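Local atomic coordinates of SusD homolog (Bacteroides thetaiotaomicron, PDB entry 3SGH), a protein that probably binds glycans at the outer membrane as a SusD-like lipoprotein, helping a partner transporter take them up. Residues W77-V91 against Y102-L116. Residues are numbered along the deposited sequence; the frame is centred on the assembly and turned at random.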
loop_
_atom_site.group_PDB
_atom_site.type_symbol
_atom_site.label_atom_id
_atom_site.label_comp_id
_atom_site.label_asym_id
_atom_site.label_seq_id
_atom_site.Cartn_x
_atom_site.Cartn_y
_atom_site.Cartn_z
ATOM N N TRP A 77 0.406 8.500 11.760
ATOM C CA TRP A 77 1.213 9.710 11.873
ATOM C C TRP A 77 2.342 9.478 12.827
ATOM O O TRP A 77 3.508 9.733 12.507
ATOM C CB TRP A 77 0.371 10.894 12.329
ATOM C CG TRP A 77 1.179 12.093 12.722
ATOM C CD1 TRP A 77 1.937 12.198 13.828
ATOM C CD2 TRP A 77 1.318 13.362 12.015
ATOM N NE1 TRP A 77 2.548 13.440 13.877
ATOM C CE2 TRP A 77 2.193 14.165 12.771
ATOM C CE3 TRP A 77 0.807 13.880 10.812
ATOM C CZ2 TRP A 77 2.535 15.495 12.400
ATOM C CZ3 TRP A 77 1.147 15.211 10.435
ATOM C CH2 TRP A 77 2.024 15.991 11.225
ATOM N N GLY A 78 2.008 9.004 14.021
ATOM C CA GLY A 78 3.023 8.838 15.073
ATOM C C GLY A 78 4.103 7.849 14.700
ATOM O O GLY A 78 5.309 8.046 14.981
ATOM N N ARG A 79 3.676 6.776 14.040
ATOM C CA ARG A 79 4.592 5.724 13.695
ATOM C C ARG A 79 5.595 6.184 12.602
ATOM O O ARG A 79 6.827 5.994 12.738
ATOM C CB ARG A 79 3.793 4.496 13.227
ATOM C CG ARG A 79 4.657 3.237 12.927
ATOM C CD ARG A 79 5.460 2.766 14.119
ATOM N NE ARG A 79 4.616 2.363 15.223
ATOM C CZ ARG A 79 5.036 1.810 16.350
ATOM N NH1 ARG A 79 6.326 1.548 16.529
ATOM N NH2 ARG A 79 4.151 1.497 17.274
ATOM N N LEU A 80 5.056 6.770 11.534
ATOM C CA LEU A 80 5.847 7.159 10.391
ATOM C C LEU A 80 6.728 8.372 10.733
ATOM O O LEU A 80 7.910 8.369 10.415
ATOM C CB LEU A 80 4.958 7.494 9.192
ATOM C CG LEU A 80 4.168 6.256 8.695
ATOM C CD1 LEU A 80 3.233 6.633 7.540
ATOM C CD2 LEU A 80 5.148 5.098 8.259
ATOM N N TYR A 81 6.148 9.406 11.352
ATOM C CA TYR A 81 6.966 10.492 11.871
ATOM C C TYR A 81 8.055 10.022 12.815
ATOM O O TYR A 81 9.170 10.505 12.749
ATOM C CB TYR A 81 6.130 11.552 12.579
ATOM C CG TYR A 81 5.921 12.783 11.757
ATOM C CD1 TYR A 81 5.087 12.791 10.661
ATOM C CD2 TYR A 81 6.536 13.966 12.137
ATOM C CE1 TYR A 81 4.919 13.958 9.897
ATOM C CE2 TYR A 81 6.368 15.119 11.428
ATOM C CZ TYR A 81 5.573 15.120 10.303
ATOM O OH TYR A 81 5.434 16.309 9.626
ATOM N N GLY A 82 7.749 9.074 13.687
ATOM C CA GLY A 82 8.735 8.570 14.618
ATOM C C GLY A 82 9.949 7.946 13.959
ATOM O O GLY A 82 11.094 8.098 14.438
ATOM N N TYR A 83 9.731 7.233 12.860
ATOM C CA TYR A 83 10.860 6.609 12.182
ATOM C C TYR A 83 11.687 7.633 11.367
ATOM O O TYR A 83 12.911 7.553 11.332
ATOM C CB TYR A 83 10.391 5.462 11.270
ATOM C CG TYR A 83 9.895 4.241 11.993
ATOM C CD1 TYR A 83 10.597 3.707 13.070
ATOM C CD2 TYR A 83 8.768 3.556 11.530
ATOM C CE1 TYR A 83 10.146 2.595 13.725
ATOM C CE2 TYR A 83 8.324 2.425 12.158
ATOM C CZ TYR A 83 9.003 1.939 13.254
ATOM O OH TYR A 83 8.558 0.799 13.880
ATOM N N ILE A 84 11.018 8.587 10.721
ATOM C CA ILE A 84 11.688 9.468 9.789
ATOM C C ILE A 84 12.407 10.611 10.494
ATOM O O ILE A 84 13.501 10.996 10.077
ATOM C CB ILE A 84 10.696 10.026 8.733
ATOM C CG1 ILE A 84 10.131 8.847 7.895
ATOM C CG2 ILE A 84 11.369 11.104 7.873
ATOM C CD1 ILE A 84 11.231 7.936 7.208
ATOM N N TYR A 85 11.806 11.137 11.563
ATOM C CA TYR A 85 12.401 12.305 12.251
ATOM C C TYR A 85 12.695 11.972 13.701
ATOM O O TYR A 85 11.892 11.264 14.312
ATOM C CB TYR A 85 11.448 13.490 12.182
ATOM C CG TYR A 85 10.991 13.867 10.812
ATOM C CD1 TYR A 85 11.804 14.622 9.952
ATOM C CD2 TYR A 85 9.717 13.541 10.376
ATOM C CE1 TYR A 85 11.358 14.980 8.687
ATOM C CE2 TYR A 85 9.272 13.929 9.092
ATOM C CZ TYR A 85 10.097 14.636 8.279
ATOM O OH TYR A 85 9.656 14.962 7.021
ATOM N N PRO A 86 13.812 12.497 14.272
ATOM C CA PRO A 86 14.745 13.474 13.674
ATOM C C PRO A 86 15.845 12.888 12.795
ATOM O O PRO A 86 16.694 13.620 12.326
ATOM C CB PRO A 86 15.349 14.177 14.923
ATOM C CG PRO A 86 15.375 13.111 15.958
ATOM C CD PRO A 86 14.077 12.328 15.730
ATOM N N SER A 87 15.851 11.588 12.559
ATOM C CA SER A 87 16.983 10.993 11.850
ATOM C C SER A 87 17.238 11.642 10.500
ATOM O O SER A 87 18.387 11.794 10.143
ATOM C CB SER A 87 16.818 9.489 11.693
ATOM O OG SER A 87 16.782 8.896 12.977
ATOM N N PHE A 88 16.184 12.012 9.761
ATOM C CA PHE A 88 16.381 12.636 8.464
ATOM C C PHE A 88 17.297 13.875 8.568
ATOM O O PHE A 88 18.251 14.059 7.771
ATOM C CB PHE A 88 15.074 13.081 7.771
ATOM C CG PHE A 88 15.351 13.798 6.526
ATOM C CD1 PHE A 88 15.817 13.104 5.447
ATOM C CD2 PHE A 88 15.279 15.177 6.455
ATOM C CE1 PHE A 88 16.171 13.759 4.288
ATOM C CE2 PHE A 88 15.630 15.843 5.322
ATOM C CZ PHE A 88 16.090 15.133 4.226
ATOM N N PHE A 89 17.009 14.735 9.543
ATOM C CA PHE A 89 17.780 15.977 9.680
ATOM C C PHE A 89 19.164 15.742 10.229
ATOM O O PHE A 89 20.116 16.402 9.830
ATOM C CB PHE A 89 17.055 17.008 10.532
ATOM C CG PHE A 89 15.813 17.523 9.876
ATOM C CD1 PHE A 89 15.885 18.166 8.657
ATOM C CD2 PHE A 89 14.573 17.350 10.455
ATOM C CE1 PHE A 89 14.740 18.644 8.024
ATOM C CE2 PHE A 89 13.430 17.846 9.828
ATOM C CZ PHE A 89 13.512 18.470 8.626
ATOM N N LEU A 90 19.288 14.774 11.116
ATOM C CA LEU A 90 20.596 14.372 11.598
ATOM C C LEU A 90 21.477 13.853 10.457
ATOM O O LEU A 90 22.673 14.192 10.395
ATOM C CB LEU A 90 20.444 13.306 12.691
ATOM C CG LEU A 90 19.848 13.788 14.017
ATOM C CD1 LEU A 90 19.577 12.566 14.919
ATOM C CD2 LEU A 90 20.745 14.769 14.761
ATOM N N VAL A 91 20.898 13.077 9.538
ATOM C CA VAL A 91 21.650 12.589 8.380
ATOM C C VAL A 91 21.988 13.744 7.454
ATOM O O VAL A 91 23.109 13.864 6.962
ATOM C CB VAL A 91 20.921 11.485 7.590
ATOM C CG1 VAL A 91 21.658 11.162 6.291
ATOM C CG2 VAL A 91 20.752 10.207 8.482
ATOM N N TYR A 102 22.921 10.322 2.261
ATOM C CA TYR A 102 21.931 11.367 2.172
ATOM C C TYR A 102 20.842 11.008 1.173
ATOM O O TYR A 102 19.660 11.218 1.444
ATOM C CB TYR A 102 22.566 12.698 1.792
ATOM C CG TYR A 102 21.576 13.799 1.662
ATOM C CD1 TYR A 102 20.838 14.224 2.764
ATOM C CD2 TYR A 102 21.377 14.454 0.437
ATOM C CE1 TYR A 102 19.921 15.256 2.655
ATOM C CE2 TYR A 102 20.457 15.504 0.337
ATOM C CZ TYR A 102 19.754 15.898 1.460
ATOM O OH TYR A 102 18.834 16.943 1.382
ATOM N N ALA A 103 21.239 10.486 0.005
ATOM C CA ALA A 103 20.289 10.022 -0.998
ATOM C C ALA A 103 19.329 9.009 -0.361
ATOM O O ALA A 103 18.109 9.080 -0.562
ATOM C CB ALA A 103 21.023 9.401 -2.161
HETATM N N MSE A 104 19.870 8.042 0.387
HETATM C CA MSE A 104 19.009 7.037 1.019
HETATM C C MSE A 104 18.085 7.634 2.068
HETATM O O MSE A 104 16.971 7.156 2.250
HETATM C CB MSE A 104 19.832 5.881 1.603
HETATM C CG MSE A 104 20.510 5.059 0.532
HETATM SE SE MSE A 104 19.312 4.158 -0.614
HETATM C CE MSE A 104 18.014 3.580 0.746
ATOM N N ALA A 105 18.546 8.676 2.774
ATOM C CA ALA A 105 17.699 9.348 3.773
ATOM C C ALA A 105 16.552 10.086 3.076
ATOM O O ALA A 105 15.416 10.025 3.511
ATOM C CB ALA A 105 18.539 10.294 4.645
ATOM N N GLN A 106 16.839 10.691 1.934
ATOM C CA GLN A 106 15.820 11.357 1.129
ATOM C C GLN A 106 14.792 10.376 0.586
ATOM O O GLN A 106 13.581 10.613 0.670
ATOM C CB GLN A 106 16.494 12.044 -0.057
ATOM C CG GLN A 106 17.158 13.328 0.292
ATOM C CD GLN A 106 17.517 14.124 -0.950
ATOM O OE1 GLN A 106 18.207 13.623 -1.836
ATOM N NE2 GLN A 106 17.019 15.343 -1.025
ATOM N N LEU A 107 15.286 9.300 0.007
ATOM C CA LEU A 107 14.396 8.242 -0.530
ATOM C C LEU A 107 13.472 7.653 0.558
ATOM O O LEU A 107 12.290 7.440 0.355
ATOM C CB LEU A 107 15.210 7.167 -1.191
ATOM C CG LEU A 107 14.446 5.939 -1.714
ATOM C CD1 LEU A 107 13.441 6.325 -2.813
ATOM C CD2 LEU A 107 15.506 4.902 -2.239
ATOM N N THR A 108 14.038 7.394 1.710
ATOM C CA THR A 108 13.323 6.790 2.807
ATOM C C THR A 108 12.270 7.742 3.398
ATOM O O THR A 108 11.135 7.301 3.682
ATOM C CB THR A 108 14.294 6.223 3.870
ATOM O OG1 THR A 108 15.251 5.343 3.244
ATOM C CG2 THR A 108 13.521 5.426 4.927
ATOM N N ARG A 109 12.629 9.013 3.547
ATOM C CA ARG A 109 11.674 10.062 3.922
ATOM C C ARG A 109 10.547 10.171 2.929
ATOM O O ARG A 109 9.409 10.170 3.313
ATOM C CB ARG A 109 12.384 11.400 4.002
ATOM C CG ARG A 109 11.542 12.563 4.510
ATOM C CD ARG A 109 12.340 13.792 4.481
ATOM N NE ARG A 109 11.575 14.955 4.927
ATOM C CZ ARG A 109 11.792 16.203 4.549
ATOM N NH1 ARG A 109 12.690 16.501 3.599
ATOM N NH2 ARG A 109 11.036 17.149 5.083
ATOM N N VAL A 110 10.877 10.244 1.632
ATOM C CA VAL A 110 9.838 10.286 0.623
ATOM C C VAL A 110 8.946 9.034 0.756
ATOM O O VAL A 110 7.735 9.162 0.669
ATOM C CB VAL A 110 10.382 10.434 -0.814
ATOM C CG1 VAL A 110 9.240 10.119 -1.868
ATOM C CG2 VAL A 110 11.046 11.847 -1.066
ATOM N N TYR A 111 9.503 7.838 0.953
ATOM C CA TYR A 111 8.689 6.588 1.023
ATOM C C TYR A 111 7.648 6.699 2.148
ATOM O O TYR A 111 6.440 6.413 1.975
ATOM C CB TYR A 111 9.537 5.305 1.229
ATOM C CG TYR A 111 8.695 4.094 0.902
ATOM C CD1 TYR A 111 7.893 3.456 1.881
ATOM C CD2 TYR A 111 8.631 3.628 -0.402
ATOM C CE1 TYR A 111 7.078 2.371 1.522
ATOM C CE2 TYR A 111 7.839 2.555 -0.748
ATOM C CZ TYR A 111 7.075 1.932 0.214
ATOM O OH TYR A 111 6.258 0.890 -0.177
ATOM N N GLY A 112 8.105 7.182 3.281
ATOM C CA GLY A 112 7.279 7.265 4.452
ATOM C C GLY A 112 6.227 8.334 4.312
ATOM O O GLY A 112 5.081 8.153 4.723
HETATM N N MSE A 113 6.637 9.476 3.770
HETATM C CA MSE A 113 5.749 10.609 3.691
HETATM C C MSE A 113 4.760 10.503 2.528
HETATM O O MSE A 113 3.669 11.085 2.597
HETATM C CB MSE A 113 6.533 11.908 3.637
HETATM C CG MSE A 113 7.301 12.144 4.982
HETATM SE SE MSE A 113 6.104 12.273 6.513
HETATM C CE MSE A 113 6.808 10.858 7.594
ATOM N N GLN A 114 5.099 9.782 1.463
ATOM C CA GLN A 114 4.109 9.563 0.399
ATOM C C GLN A 114 2.978 8.681 0.917
ATOM O O GLN A 114 1.833 8.892 0.571
ATOM C CB GLN A 114 4.730 9.010 -0.883
ATOM C CG GLN A 114 5.392 7.650 -0.848
ATOM C CD GLN A 114 4.422 6.464 -0.869
ATOM O OE1 GLN A 114 3.396 6.524 -1.516
ATOM N NE2 GLN A 114 4.767 5.391 -0.141
ATOM N N LEU A 115 3.318 7.725 1.787
ATOM C CA LEU A 115 2.318 6.953 2.490
ATOM C C LEU A 115 1.448 7.838 3.377
ATOM O O LEU A 115 0.226 7.754 3.323
ATOM C CB LEU A 115 2.939 5.837 3.318
ATOM C CG LEU A 115 2.003 4.964 4.164
ATOM C CD1 LEU A 115 0.868 4.421 3.345
ATOM C CD2 LEU A 115 2.830 3.848 4.852
ATOM N N LEU A 116 2.064 8.728 4.152
ATOM C CA LEU A 116 1.281 9.532 5.089
ATOM C C LEU A 116 0.406 10.522 4.301
ATOM O O LEU A 116 -0.753 10.763 4.653
ATOM C CB LEU A 116 2.205 10.220 6.110
ATOM C CG LEU A 116 1.487 10.961 7.250
ATOM C CD1 LEU A 116 0.502 10.015 8.001
ATOM C CD2 LEU A 116 2.507 11.658 8.229
#
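An antiparallel helical hairpin, whose first arm is broken at Tyr85 and the cis peptide before Pro86, is pinned at the break by Arg109 reaching across to Tyr85 and Phe88. With CG anti to the backbone N (chi1 -174°) and the chain extended to NE, Arg109 crosses to lay its CD on Phe88 and bring NE to Tyr85. Arg109 CD sits over one face of the Phe88 ring, 3.6 Å from the centroid, and the guanidinium stacks on Phe88 as an off-centre cation-pi contact, planes at 26°. Arg109 NE and NH2 both grip Tyr85 OH, at 2.8 Å and 3.2 Å; the hydroxyl lies in the guanidinium plane while the tyrosine ring stands nearly upright to it. A leucine in its place would probably leave the Tyr85 hydroxyl without these two donors and the Phe88 face without its flat cationic cover. Tyr125 adds a second cation-pi contact to Arg109. Pairing of neighbouring helices like this builds the alpha-alpha superhelix of SusD-like proteins, and here the packing is knobs-into-holes: Phe88 fits among Tyr102, Ala105, Gln106 and Arg109, Leu80 among Gly112, Met113, Leu115 and Leu116. A side chain at Gly112 would crowd Ile84 CG1; Leu80 CD1 lies 3.7 Å from Gly112 O. Beyond it, the selenium of Met113, a selenomethionine, makes an oblique Met-aromatic contact, SE 4.0 Å from Tyr81 CE1, and Leu116 CD2 meets the same ring's edge, 3.7 Å from Tyr81 CD1.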